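Side-chain contacts in esterase YbfF (Escherichia coli, PDB 3BF7), which probably hydrolyses ester and thioester bonds, as an esterase of the alpha/beta hydrolase fold with a helical cap over its core domain: residues Met62-Pro65 against Ala66-Gln69; Val158-Phe161 against Leu162-Ser165; Trp179-Tyr182 against Pro183-Val186. The protein carries 1 engineered substitution. One frame throughout, in Å; residues are numbered along the deposited sequence.

Contact 1: residues Met62-Pro65 against Ala66-Gln69; sequences MNYP and AMAQ
Asn63 and Ala66 meet at the start of helix 64-78, where the carboxamide oxygen Asn63 OD1 accepts from Ala66 N at 2.9 Å. This is the classic N-cap: the side chain stands in for the carbonyl that a preceding helical turn would have supplied. Asn63 CG sits between its own backbone N and carbonyl carbon (chi1 61°), which turns the amide back over the first turn, and the donor reaches OD1 tilted by 27° from the carbonyl plane. OD1 also lies against the methyl Ala66 CB, 3.3 Å away.

The backbone takes over at once. Met67 N donates to Asn63 O in the carbonyl plane, Ala68 N to Tyr64 O at 2.8 Å, and Gln69 N to Pro65 O, while Pro65, with no N-H to offer, fits the first turn without loss.

On the buried side, Met67 lies alongside Tyr64, both pointing the same way. The methyl Met67 CE approaches Tyr64 CE1 obliquely at 3.5 Å, and Met67 SD stands 4.9 Å from the centroid of the Tyr64 ring, a Met-aromatic contact. The chain of Met67 is extended until it bends at its last torsion (chi3 -108°), which swings CE back to the ring. Met62 crosses it at about a right angle, its CE 3.9 Å from Met67 SD.

Farther out, Tyr64 OH is hydrogen-bonded to Ile185 O, and Met62 rests on the loop residues Arg51, Asn52 and His53. Tyr64 packs on Met90, Lys93 and Ala97 of helix 90-101, and Met67 on Ala94 of the same helix.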
# COMPACT_ATOMS: atom_id res chain seq x y z
N MET A 62 7.05 -13.92 -0.25
CA MET A 62 6.15 -12.79 -0.26
C MET A 62 4.83 -13.15 0.41
O MET A 62 3.90 -13.63 -0.25
CB MET A 62 5.92 -12.36 -1.72
CG MET A 62 5.39 -10.95 -1.87
SD MET A 62 6.58 -9.70 -1.38
CE MET A 62 5.70 -8.22 -1.90
N ASN A 63 4.75 -12.94 1.72
CA ASN A 63 3.53 -13.21 2.48
C ASN A 63 3.38 -12.07 3.49
O ASN A 63 4.33 -11.32 3.73
CB ASN A 63 3.56 -14.58 3.16
CG ASN A 63 4.70 -14.73 4.15
OD1 ASN A 63 4.74 -14.06 5.18
ND2 ASN A 63 5.62 -15.64 3.85
N TYR A 64 2.20 -11.94 4.08
CA TYR A 64 1.99 -10.83 4.99
C TYR A 64 2.75 -10.85 6.31
O TYR A 64 3.15 -9.80 6.80
CB TYR A 64 0.49 -10.59 5.13
CG TYR A 64 -0.04 -10.03 3.82
CD1 TYR A 64 0.41 -8.79 3.36
CD2 TYR A 64 -0.88 -10.77 3.00
CE1 TYR A 64 0.05 -8.31 2.10
CE2 TYR A 64 -1.25 -10.30 1.74
CZ TYR A 64 -0.78 -9.07 1.30
OH TYR A 64 -1.12 -8.59 0.06
N PRO A 65 2.95 -12.03 6.92
CA PRO A 65 3.71 -11.98 8.18
C PRO A 65 5.12 -11.44 7.88
O PRO A 65 5.69 -10.69 8.66
CB PRO A 65 3.72 -13.44 8.63
CG PRO A 65 2.37 -13.91 8.19
CD PRO A 65 2.26 -13.33 6.78
N ALA A 66 5.66 -11.83 6.73
CA ALA A 66 6.99 -11.39 6.31
C ALA A 66 7.02 -9.88 6.09
O ALA A 66 7.95 -9.20 6.53
CB ALA A 66 7.42 -12.12 5.04
N MET A 67 6.01 -9.36 5.40
CA MET A 67 5.93 -7.93 5.14
C MET A 67 5.72 -7.16 6.44
O MET A 67 6.23 -6.05 6.60
CB MET A 67 4.81 -7.63 4.14
CG MET A 67 5.17 -8.04 2.71
SD MET A 67 3.94 -7.58 1.47
CE MET A 67 3.24 -9.18 1.08
N ALA A 68 4.99 -7.75 7.38
CA ALA A 68 4.75 -7.11 8.67
C ALA A 68 6.07 -7.04 9.43
O ALA A 68 6.41 -6.02 10.03
CB ALA A 68 3.71 -7.89 9.46
N GLN A 69 6.83 -8.14 9.41
CA GLN A 69 8.12 -8.18 10.09
C GLN A 69 9.06 -7.14 9.50
O GLN A 69 9.84 -6.52 10.22
CB GLN A 69 8.75 -9.56 9.96
CG GLN A 69 10.12 -9.67 10.62
CD GLN A 69 10.05 -9.56 12.13
OE1 GLN A 69 9.36 -10.35 12.78
NE2 GLN A 69 10.76 -8.59 12.69

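Contact 2: residues Val158-Phe161 against Leu162-Ser165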
# COMPACT_ATOMS: atom_id res chain seq x y z
N VAL A 158 -3.51 3.48 -14.84
CA VAL A 158 -2.80 2.29 -14.38
C VAL A 158 -1.46 2.19 -15.09
O VAL A 158 -0.44 1.88 -14.47
CB VAL A 158 -3.63 1.01 -14.67
CG1 VAL A 158 -2.83 -0.22 -14.29
CG2 VAL A 158 -4.93 1.05 -13.88
N ILE A 159 -1.45 2.46 -16.39
CA ILE A 159 -0.22 2.42 -17.16
C ILE A 159 0.82 3.39 -16.60
O ILE A 159 1.97 3.02 -16.39
CB ILE A 159 -0.49 2.75 -18.65
CG1 ILE A 159 -1.31 1.62 -19.28
CG2 ILE A 159 0.83 2.93 -19.39
CD1 ILE A 159 -1.75 1.90 -20.71
N GLN A 160 0.40 4.63 -16.34
CA GLN A 160 1.33 5.62 -15.81
C GLN A 160 1.82 5.26 -14.41
O GLN A 160 2.98 5.51 -14.07
CB GLN A 160 0.68 7.01 -15.81
CG GLN A 160 0.36 7.51 -17.22
CD GLN A 160 1.60 7.62 -18.10
OE1 GLN A 160 1.53 7.44 -19.31
NE2 GLN A 160 2.74 7.94 -17.48
N PHE A 161 0.95 4.66 -13.61
CA PHE A 161 1.32 4.23 -12.26
C PHE A 161 2.43 3.19 -12.36
O PHE A 161 3.45 3.29 -11.69
CB PHE A 161 0.09 3.65 -11.56
CG PHE A 161 0.42 2.72 -10.42
CD1 PHE A 161 1.04 3.19 -9.26
CD2 PHE A 161 0.12 1.37 -10.52
CE1 PHE A 161 1.34 2.32 -8.22
CE2 PHE A 161 0.42 0.49 -9.48
CZ PHE A 161 1.04 0.96 -8.33
N LEU A 162 2.22 2.19 -13.21
CA LEU A 162 3.21 1.13 -13.39
C LEU A 162 4.54 1.69 -13.90
O LEU A 162 5.60 1.28 -13.44
CB LEU A 162 2.68 0.08 -14.36
CG LEU A 162 1.46 -0.71 -13.88
CD1 LEU A 162 0.92 -1.55 -15.03
CD2 LEU A 162 1.84 -1.58 -12.70
N LEU A 163 4.46 2.63 -14.84
CA LEU A 163 5.66 3.22 -15.42
C LEU A 163 6.53 3.99 -14.43
O LEU A 163 7.70 4.25 -14.71
CB LEU A 163 5.29 4.10 -16.61
CG LEU A 163 4.81 3.31 -17.84
CD1 LEU A 163 4.34 4.26 -18.92
CD2 LEU A 163 5.95 2.43 -18.35
N LYS A 164 5.97 4.35 -13.28
CA LYS A 164 6.76 5.04 -12.27
C LYS A 164 7.89 4.10 -11.85
O LYS A 164 8.94 4.55 -11.37
CB LYS A 164 5.91 5.39 -11.05
CG LYS A 164 4.83 6.43 -11.30
CD LYS A 164 5.43 7.78 -11.62
CE LYS A 164 4.35 8.85 -11.73
NZ LYS A 164 4.94 10.21 -11.90
N SER A 165 7.68 2.80 -12.04
CA SER A 165 8.67 1.80 -11.69
C SER A 165 9.51 1.32 -12.88
O SER A 165 10.24 0.34 -12.77
CB SER A 165 7.99 0.60 -11.03
OG SER A 165 7.54 0.93 -9.72
O HOH W 1 4.95 1.87 -9.76
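Leu162 N donates to Val158 O at 3.0 Å and Leu163 N to Ile159 O at the same length, the i to i+4 ladder of an alpha-helix in its last turns. Helix 156-163, probably part of the helical cap, illustrates how such a ladder gives way: Lys164 N makes its better bond to Phe161 O, 3.2 Å away, and only a weak one to Gln160 O. The donor stands well above the Phe161 carbonyl plane, 63° out of it, as the chain tightens. Ser165 N then turns back to Leu162 O.

Packing along the helix follows the same four-residue spacing. Val158 CG1 lies beside Leu162 CD1 at 4.0 Å, and Ile159 CG2 beside Leu163 CD1 at 3.8 Å, each pair pointing the same way. With CG anti to the carbonyl carbon (chi1 -65°), Leu162 leans back along the helix over Val158 O, and its other branch, CD2, touches Phe161 CD2 at 4.1 Å.

These aliphatic groups join the helix to others nearby: Leu162 and Leu163 pack on Met149 of helix 142-149, and Val158 and Leu162 on Ile127 of helix 125-136. The Phe161 ring meets that of Trp235, with planes at about 50°, and lies near the probable Ser-His-Asp triad without touching it.

A water bridges the helix end: it donates to Phe161 O and accepts from Ser165 OG, 2.8 Å in each case, while lying over the rim of one face of the Phe161 ring.

Contact 3: residues Trp179-Tyr182 against Pro183-Val186; sequences WDQY and PHIV
Gln181 O receives two N-H groups at the start of the short helix 182-186, for which Gln181 is the N-cap residue as well as the first to leave helix 175-180. One residue thus ends helix 175-180 and caps the next. Ile185 N reaches Gln181 O in the carbonyl plane at 3.3 Å, whereas His184 N, at 2.9 Å, comes from above that plane, so the two donors share the oxygen from different directions. Tyr182 O is taken up by Val186 N in a nearly straight bond (N-H...O 170°), with a weak second bond from Ile185 N.

The side-chain amide of Gln181 is also well provided for. Its NE2 donates to Asp180 OD2 at 2.9 Å from above the carboxylate plane, and its OE1 accepts from Met62 N. The Gln181 side chain, bent at chi2 (-76°), carries the amide past the His184 ring, whose CD2 edge faces OE1; amide and ring planes are turned 62° apart.

Tyr182 lies with one face toward Val186 CG1, although the spacing modelled there is doubtful. Tyr182 OH is bound by His124 ND1 and Arg123 N, which tie the helix to the neighbouring loop. Ile185 meanwhile packs on Leu25 and Met62.

A water joins the outer polar ends: it lies 2.7 Å from His184 NE2, in the plane of the ring, and accepts a weak bond from Gln181 NE2.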
# COMPACT_ATOMS: atom_id res chain seq x y z
N TRP A 179 4.88 -12.74 -9.46
CA TRP A 179 4.05 -13.69 -10.18
C TRP A 179 3.95 -14.99 -9.38
O TRP A 179 2.86 -15.48 -9.11
CB TRP A 179 4.65 -13.99 -11.56
CG TRP A 179 3.93 -15.09 -12.29
CD1 TRP A 179 4.23 -16.43 -12.29
CD2 TRP A 179 2.77 -14.95 -13.11
NE1 TRP A 179 3.32 -17.12 -13.05
CE2 TRP A 179 2.41 -16.24 -13.57
CE3 TRP A 179 1.98 -13.85 -13.50
CZ2 TRP A 179 1.31 -16.46 -14.41
CZ3 TRP A 179 0.89 -14.08 -14.33
CH2 TRP A 179 0.57 -15.37 -14.77
N ASP A 180 5.10 -15.52 -8.99
CA ASP A 180 5.14 -16.76 -8.23
C ASP A 180 4.35 -16.70 -6.93
O ASP A 180 3.67 -17.66 -6.56
CB ASP A 180 6.59 -17.14 -7.93
CG ASP A 180 6.70 -18.45 -7.19
OD1 ASP A 180 6.44 -19.50 -7.81
OD2 ASP A 180 7.03 -18.42 -5.99
N GLN A 181 4.45 -15.58 -6.23
CA GLN A 181 3.79 -15.40 -4.94
C GLN A 181 2.43 -14.72 -5.02
O GLN A 181 1.82 -14.44 -4.00
CB GLN A 181 4.71 -14.60 -4.02
CG GLN A 181 6.07 -15.26 -3.80
CD GLN A 181 5.99 -16.42 -2.85
OE1 GLN A 181 5.87 -16.24 -1.64
NE2 GLN A 181 6.03 -17.64 -3.39
N TYR A 182 1.95 -14.48 -6.24
CA TYR A 182 0.68 -13.79 -6.42
C TYR A 182 -0.48 -14.28 -5.56
O TYR A 182 -1.20 -13.48 -4.98
CB TYR A 182 0.28 -13.81 -7.90
CG TYR A 182 -0.91 -12.93 -8.20
CD1 TYR A 182 -0.78 -11.54 -8.30
CD2 TYR A 182 -2.18 -13.48 -8.35
CE1 TYR A 182 -1.88 -10.73 -8.56
CE2 TYR A 182 -3.29 -12.67 -8.60
CZ TYR A 182 -3.13 -11.30 -8.70
OH TYR A 182 -4.24 -10.52 -8.94
N PRO A 183 -0.69 -15.61 -5.48
CA PRO A 183 -1.81 -16.09 -4.66
C PRO A 183 -1.75 -15.62 -3.21
O PRO A 183 -2.79 -15.44 -2.57
CB PRO A 183 -1.69 -17.61 -4.77
CG PRO A 183 -1.09 -17.80 -6.13
CD PRO A 183 -0.02 -16.73 -6.16
N HIS A 184 -0.54 -15.44 -2.68
CA HIS A 184 -0.38 -15.00 -1.30
C HIS A 184 -0.62 -13.51 -1.16
O HIS A 184 -0.98 -13.03 -0.09
CB HIS A 184 1.02 -15.35 -0.80
CG HIS A 184 1.40 -16.77 -1.02
ND1 HIS A 184 0.56 -17.82 -0.72
CD2 HIS A 184 2.53 -17.33 -1.52
CE1 HIS A 184 1.15 -18.96 -1.02
NE2 HIS A 184 2.35 -18.69 -1.51
N ILE A 185 -0.41 -12.77 -2.25
CA ILE A 185 -0.60 -11.33 -2.23
C ILE A 185 -2.09 -10.99 -2.30
O ILE A 185 -2.57 -10.14 -1.55
CB ILE A 185 0.19 -10.68 -3.39
CG1 ILE A 185 1.69 -10.96 -3.21
CG2 ILE A 185 -0.07 -9.18 -3.44
CD1 ILE A 185 2.55 -10.58 -4.39
N VAL A 186 -2.83 -11.64 -3.19
CA VAL A 186 -4.26 -11.40 -3.28
C VAL A 186 -4.93 -12.17 -2.14
O VAL A 186 -6.09 -11.91 -1.78
CB VAL A 186 -4.85 -11.88 -4.62
CG1 VAL A 186 -4.23 -11.09 -5.75
CG2 VAL A 186 -4.61 -13.36 -4.82
O HOH W 2 4.29 -20.27 -2.57

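How the contacts relate
The three contacts follow one another along the chain without overlap. Contact 1 opens helix 64-78, which packs on helix 90-101 beside the central sheet, while contact 2 closes helix 156-163 and contact 3 joins helices 175-180 and 182-186, between strands 106-112 and 198-201, in the region that, as in other alpha/beta hydrolases, probably forms the helical cap. Contacts 1 and 3 are neighbours, centres 12 Å apart, joined by hydrogen bonds that tie the hydrolase core to what is probably the cap. Contact 2 touches neither, its nearest atoms about 12 Å from contact 1 and 11 Å from contact 3.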